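Local coordinates for protein nigerythrin (Desulfovibrio vulgaris subsp. vulgaris, PDB 1YUZ) that shows NADH peroxidase activity in vitro and carries a rubredoxin-like iron site and a ferritin-like diiron site in each subunit of a homodimer, at residues E187-P190 against I191-R194; H172-P175 against I176-Y179. All coordinates share one frame; numbering follows the deposited sequence.

Contact 1. Residues E187-P190 against I191-R194; sequences EKCP and ICFR. With FE (Fe (III) ion), chain H.
C189 and F193 meet across a tight turn in which C189 is held at both its backbone ends. Its N-H donates to R194 O (C189 N to R194 O 2.8 Å), while C189 O accepts from F193 N, a more bent bond (131° at the hydrogen) whose donor stands above the carbonyl plane. The same oxygen also lies in the plane of the F193 ring at its edge, C189 O to F193 CD1 3.2 Å. The sulfur is the other crowded point. C189 SG binds the ferric ion at 2.3 Å and takes the backbone N-H of C192 (C192 N to C189 SG 3.5 Å) together with a weaker bond from that of I191. The buried I191 side chain sets CB 3.8 Å from C189 SG and packs on L147 and A148 of helix 136-161. C192 SG closes the bite on the metal, itself weakly bonded by R194 N. This is the second CxxC knuckle of a rubredoxin-type Cys4 site, completed by C174 and C177. N-H groups directed at a thiolate would be expected to disperse its negative charge. Away from the metal the packing becomes looser, among partly exposed residues. There K188 CG sits between the backbone N and the carbonyl carbon (chi1 68°), and the chain then runs extended beside the F193 side chain, which brings its end over one ring face. K188 NZ stands 3.7 Å from the F193 ring centroid, only 10° off the normal, in a cation-pi contact, with K188 CE adding a CH-pi contact beside it. The R194 guanidinium extends away from residues 187-190.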
ATOM      1  N   GLU B 187      -1.463 -21.744  -7.642  1.00 14.19           N
ATOM      2  CA  GLU B 187      -1.277 -22.690  -8.738  1.00 13.69           C
ATOM      3  C   GLU B 187      -0.575 -22.078  -9.937  1.00 13.29           C
ATOM      4  O   GLU B 187       0.268 -22.716 -10.566  1.00 13.34           O
ATOM      5  CB  GLU B 187      -2.620 -23.260  -9.163  1.00 13.96           C
ATOM      6  N   LYS B 188      -0.934 -20.842 -10.266  1.00 12.69           N
ATOM      7  CA  LYS B 188      -0.319 -20.174 -11.401  1.00 12.16           C
ATOM      8  C   LYS B 188      -0.340 -18.668 -11.215  1.00 11.62           C
ATOM      9  O   LYS B 188      -1.024 -18.142 -10.336  1.00 11.61           O
ATOM     10  CB  LYS B 188      -1.043 -20.550 -12.697  1.00 12.50           C
ATOM     11  CG  LYS B 188      -2.455 -20.003 -12.801  1.00 12.70           C
ATOM     12  CD  LYS B 188      -3.151 -20.516 -14.054  1.00 13.16           C
ATOM     13  CE  LYS B 188      -4.533 -19.908 -14.196  1.00 13.41           C
ATOM     14  NZ  LYS B 188      -5.263 -20.448 -15.372  1.00 13.97           N
ATOM     15  N   CYS B 189       0.424 -17.980 -12.051  1.00 10.88           N
ATOM     16  CA  CYS B 189       0.507 -16.531 -11.992  1.00 10.23           C
ATOM     17  C   CYS B 189      -0.811 -15.889 -12.413  1.00 10.14           C
ATOM     18  O   CYS B 189      -1.345 -16.196 -13.474  1.00 10.08           O
ATOM     19  CB  CYS B 189       1.623 -16.046 -12.908  1.00  9.94           C
ATOM     20  SG  CYS B 189       1.834 -14.270 -12.846  1.00  9.12           S
ATOM     21  N   PRO B 190      -1.356 -14.984 -11.586  1.00  9.93           N
ATOM     22  CA  PRO B 190      -2.621 -14.330 -11.934  1.00 10.03           C
ATOM     23  C   PRO B 190      -2.460 -13.288 -13.034  1.00 10.05           C
ATOM     24  O   PRO B 190      -3.444 -12.845 -13.626  1.00 10.21           O
ATOM     25  CB  PRO B 190      -3.061 -13.712 -10.610  1.00 10.04           C
ATOM     26  CG  PRO B 190      -1.753 -13.358  -9.968  1.00 10.00           C
ATOM     27  CD  PRO B 190      -0.917 -14.593 -10.234  1.00  9.96           C
ATOM     28  N   ILE B 191      -1.219 -12.900 -13.310  1.00 10.09           N
ATOM     29  CA  ILE B 191      -0.957 -11.901 -14.333  1.00 10.33           C
ATOM     30  C   ILE B 191      -0.704 -12.504 -15.714  1.00 10.56           C
ATOM     31  O   ILE B 191      -1.218 -11.991 -16.707  1.00 10.69           O
ATOM     32  CB  ILE B 191       0.243 -11.000 -13.928  1.00 10.26           C
ATOM     33  CG1 ILE B 191      -0.135 -10.157 -12.704  1.00 10.17           C
ATOM     34  CG2 ILE B 191       0.648 -10.095 -15.091  1.00 10.27           C
ATOM     35  CD1 ILE B 191       1.009  -9.318 -12.149  1.00 10.46           C
ATOM     36  N   CYS B 192       0.053 -13.599 -15.780  1.00 10.72           N
ATOM     37  CA  CYS B 192       0.368 -14.222 -17.069  1.00 11.04           C
ATOM     38  C   CYS B 192       0.061 -15.717 -17.163  1.00 11.43           C
ATOM     39  O   CYS B 192       0.281 -16.329 -18.207  1.00 11.48           O
ATOM     40  CB  CYS B 192       1.844 -14.005 -17.405  1.00 10.95           C
ATOM     41  SG  CYS B 192       2.963 -14.955 -16.357  1.00 10.22           S
ATOM     42  N   PHE B 193      -0.420 -16.301 -16.072  1.00 11.73           N
ATOM     43  CA  PHE B 193      -0.774 -17.721 -16.020  1.00 12.15           C
ATOM     44  C   PHE B 193       0.368 -18.741 -16.008  1.00 12.43           C
ATOM     45  O   PHE B 193       0.114 -19.937 -16.129  1.00 12.37           O
ATOM     46  CB  PHE B 193      -1.746 -18.070 -17.156  1.00 12.32           C
ATOM     47  CG  PHE B 193      -3.163 -17.588 -16.930  1.00 12.38           C
ATOM     48  CD1 PHE B 193      -3.497 -16.794 -15.831  1.00 12.41           C
ATOM     49  CD2 PHE B 193      -4.165 -17.925 -17.836  1.00 12.51           C
ATOM     50  CE1 PHE B 193      -4.807 -16.346 -15.642  1.00 12.65           C
ATOM     51  CE2 PHE B 193      -5.475 -17.481 -17.656  1.00 12.73           C
ATOM     52  CZ  PHE B 193      -5.796 -16.691 -16.560  1.00 12.57           C
ATOM     53  N   ARG B 194       1.615 -18.299 -15.864  1.00 12.80           N
ATOM     54  CA  ARG B 194       2.719 -19.261 -15.807  1.00 13.34           C
ATOM     55  C   ARG B 194       2.505 -20.153 -14.586  1.00 13.58           C
ATOM     56  O   ARG B 194       2.138 -19.672 -13.518  1.00 13.32           O
ATOM     57  CB  ARG B 194       4.075 -18.551 -15.678  1.00 13.55           C
ATOM     58  CG  ARG B 194       4.724 -18.152 -16.999  1.00 14.08           C
ATOM     59  CD  ARG B 194       5.142 -19.371 -17.820  1.00 14.51           C
ATOM     60  NE  ARG B 194       5.586 -18.992 -19.162  1.00 15.10           N
ATOM     61  CZ  ARG B 194       6.848 -18.763 -19.513  1.00 15.09           C
ATOM     62  NH1 ARG B 194       7.827 -18.879 -18.626  1.00 15.30           N
ATOM     63  NH2 ARG B 194       7.127 -18.393 -20.755  1.00 15.41           N
TER
HETATM   64 FE    FE H 303       3.538 -13.945 -14.424  1.00  8.92          FE

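Contact 2. Residues H172-P175 against I176-Y179; sequences HLCP and ICGY. With FE (Fe (III) ion), chain H.
The carbonyl oxygen of Y179 receives the N-H of C174 (C174 N to Y179 O 3.0 Å), a straight bond of 163° at the hydrogen, and the CA-H of L173 approaches the same oxygen. L173 CD1 also reaches it, at 3.5 Å from Y179 O. The bond from C174 N to Y179 O closes the loop that follows strand 171-173. The leucine side chain packs on A71, A72 and I75 of helix 60-87, which places the strand against that helix. Within the loop C174 SG, placed anti to the backbone N (chi1 178°), accepts the N-H of I176 (I176 N to C174 SG 3.6 Å) and binds the ferric ion at 2.3 Å. C177 SG takes the second position on the metal, 3.8 Å from C174 SG, and is itself bonded by the N-H of Y179 (Y179 N to C177 SG 3.5 Å). The loop is the first CxxC knuckle of the rubredoxin-like domain. I176 sends CG1 to within 4.1 Å of C174 SG, and its side chain also touches C192. Two polar ends are satisfied elsewhere: H172 NE2 bonds to E184, and Y179 OH to H181. G178 O accepts a hydrogen bond from H152, a ligand of the ferrous ion in the diiron site, tying the knuckle to that centre. Backbone N-H groups at both sulfurs would be expected to temper the thiolate charge and help stabilise the reduced state of an electron-transfer iron.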
ATOM      1  N   HIS B 172       7.869 -16.283  -4.111  1.00 11.54           N
ATOM      2  CA  HIS B 172       8.005 -16.852  -5.439  1.00 11.20           C
ATOM      3  C   HIS B 172       7.759 -15.806  -6.508  1.00 10.72           C
ATOM      4  O   HIS B 172       6.716 -15.156  -6.527  1.00 10.41           O
ATOM      5  CB  HIS B 172       7.032 -18.015  -5.581  1.00 11.72           C
ATOM      6  CG  HIS B 172       7.276 -19.113  -4.597  1.00 12.39           C
ATOM      7  ND1 HIS B 172       8.299 -20.026  -4.743  1.00 12.79           N
ATOM      8  CD2 HIS B 172       6.667 -19.413  -3.427  1.00 12.79           C
ATOM      9  CE1 HIS B 172       8.306 -20.842  -3.704  1.00 12.94           C
ATOM     10  NE2 HIS B 172       7.327 -20.491  -2.892  1.00 12.99           N
ATOM     11  N   LEU B 173       8.745 -15.648  -7.383  1.00 10.35           N
ATOM     12  CA  LEU B 173       8.689 -14.685  -8.471  1.00 10.21           C
ATOM     13  C   LEU B 173       8.412 -15.374  -9.797  1.00 10.20           C
ATOM     14  O   LEU B 173       9.042 -16.377 -10.139  1.00 10.12           O
ATOM     15  CB  LEU B 173      10.018 -13.934  -8.571  1.00  9.98           C
ATOM     16  CG  LEU B 173      10.165 -12.956  -9.741  1.00 10.04           C
ATOM     17  CD1 LEU B 173       9.184 -11.807  -9.575  1.00 10.06           C
ATOM     18  CD2 LEU B 173      11.586 -12.424  -9.781  1.00  9.95           C
ATOM     19  N   CYS B 174       7.468 -14.825 -10.549  1.00 10.32           N
ATOM     20  CA  CYS B 174       7.127 -15.377 -11.845  1.00 10.70           C
ATOM     21  C   CYS B 174       8.338 -15.267 -12.777  1.00 11.14           C
ATOM     22  O   CYS B 174       9.148 -14.355 -12.649  1.00 11.31           O
ATOM     23  CB  CYS B 174       5.948 -14.605 -12.422  1.00 10.33           C
ATOM     24  SG  CYS B 174       5.456 -15.162 -14.056  1.00  9.61           S
ATOM     25  N   PRO B 175       8.482 -16.209 -13.721  1.00 11.49           N
ATOM     26  CA  PRO B 175       9.618 -16.170 -14.651  1.00 11.69           C
ATOM     27  C   PRO B 175       9.555 -15.050 -15.691  1.00 11.63           C
ATOM     28  O   PRO B 175      10.593 -14.543 -16.122  1.00 11.91           O
ATOM     29  CB  PRO B 175       9.569 -17.543 -15.323  1.00 11.93           C
ATOM     30  CG  PRO B 175       8.834 -18.395 -14.357  1.00 12.43           C
ATOM     31  CD  PRO B 175       7.765 -17.489 -13.829  1.00 11.80           C
ATOM     32  N   ILE B 176       8.347 -14.665 -16.096  1.00 11.46           N
ATOM     33  CA  ILE B 176       8.201 -13.647 -17.135  1.00 11.25           C
ATOM     34  C   ILE B 176       7.487 -12.345 -16.781  1.00 11.12           C
ATOM     35  O   ILE B 176       7.332 -11.471 -17.632  1.00 11.14           O
ATOM     36  CB  ILE B 176       7.528 -14.247 -18.387  1.00 11.31           C
ATOM     37  CG1 ILE B 176       6.122 -14.742 -18.045  1.00 11.36           C
ATOM     38  CG2 ILE B 176       8.389 -15.386 -18.932  1.00 11.51           C
ATOM     39  CD1 ILE B 176       5.329 -15.186 -19.261  1.00 11.30           C
ATOM     40  N   CYS B 177       7.022 -12.215 -15.547  1.00 10.85           N
ATOM     41  CA  CYS B 177       6.401 -10.964 -15.138  1.00 10.62           C
ATOM     42  C   CYS B 177       6.810 -10.723 -13.695  1.00 10.50           C
ATOM     43  O   CYS B 177       7.463 -11.572 -13.083  1.00 10.81           O
ATOM     44  CB  CYS B 177       4.873 -10.989 -15.320  1.00 10.41           C
ATOM     45  SG  CYS B 177       3.877 -11.720 -14.011  1.00  9.67           S
ATOM     46  N   GLY B 178       6.443  -9.572 -13.155  1.00 10.50           N
ATOM     47  CA  GLY B 178       6.848  -9.248 -11.803  1.00 10.15           C
ATOM     48  C   GLY B 178       6.027  -9.791 -10.654  1.00  9.73           C
ATOM     49  O   GLY B 178       6.269  -9.425  -9.508  1.00  9.76           O
ATOM     50  N   TYR B 179       5.065 -10.660 -10.936  1.00  9.46           N
ATOM     51  CA  TYR B 179       4.239 -11.197  -9.867  1.00  9.26           C
ATOM     52  C   TYR B 179       5.042 -11.937  -8.805  1.00  9.23           C
ATOM     53  O   TYR B 179       5.901 -12.763  -9.115  1.00  8.99           O
ATOM     54  CB  TYR B 179       3.174 -12.141 -10.424  1.00  9.34           C
ATOM     55  CG  TYR B 179       2.287 -12.717  -9.344  1.00  9.56           C
ATOM     56  CD1 TYR B 179       1.345 -11.923  -8.687  1.00  9.76           C
ATOM     57  CD2 TYR B 179       2.403 -14.052  -8.960  1.00  9.78           C
ATOM     58  CE1 TYR B 179       0.540 -12.448  -7.676  1.00 10.05           C
ATOM     59  CE2 TYR B 179       1.605 -14.584  -7.952  1.00 10.13           C
ATOM     60  CZ  TYR B 179       0.677 -13.779  -7.316  1.00 10.29           C
ATOM     61  OH  TYR B 179      -0.128 -14.310  -6.330  1.00 11.05           O
TER
HETATM   62 FE    FE H 303       3.538 -13.945 -14.424  1.00  8.92          FE

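In the fold
Contacts 1 and 2 are the two knuckles of one Cys4 iron site, in series along the chain with centres 9 Å apart. Their sulfurs close round the shared ferric ion: C192 SG lies 3.4 Å from C174 SG, and C189 SG 3.5 Å from C177 SG. Y179 packs between the loops, with its CE1 3.4 Å from P190 CG and its CB 3.5 Å from C189 SG. Residues 172-179 form the side nearer the diiron centre; measured between nearest atoms, G178 is about 7 Å from the ferrous ion and the I191 side chain about 10 Å. This placement is consistent with electron transfer between the two centres.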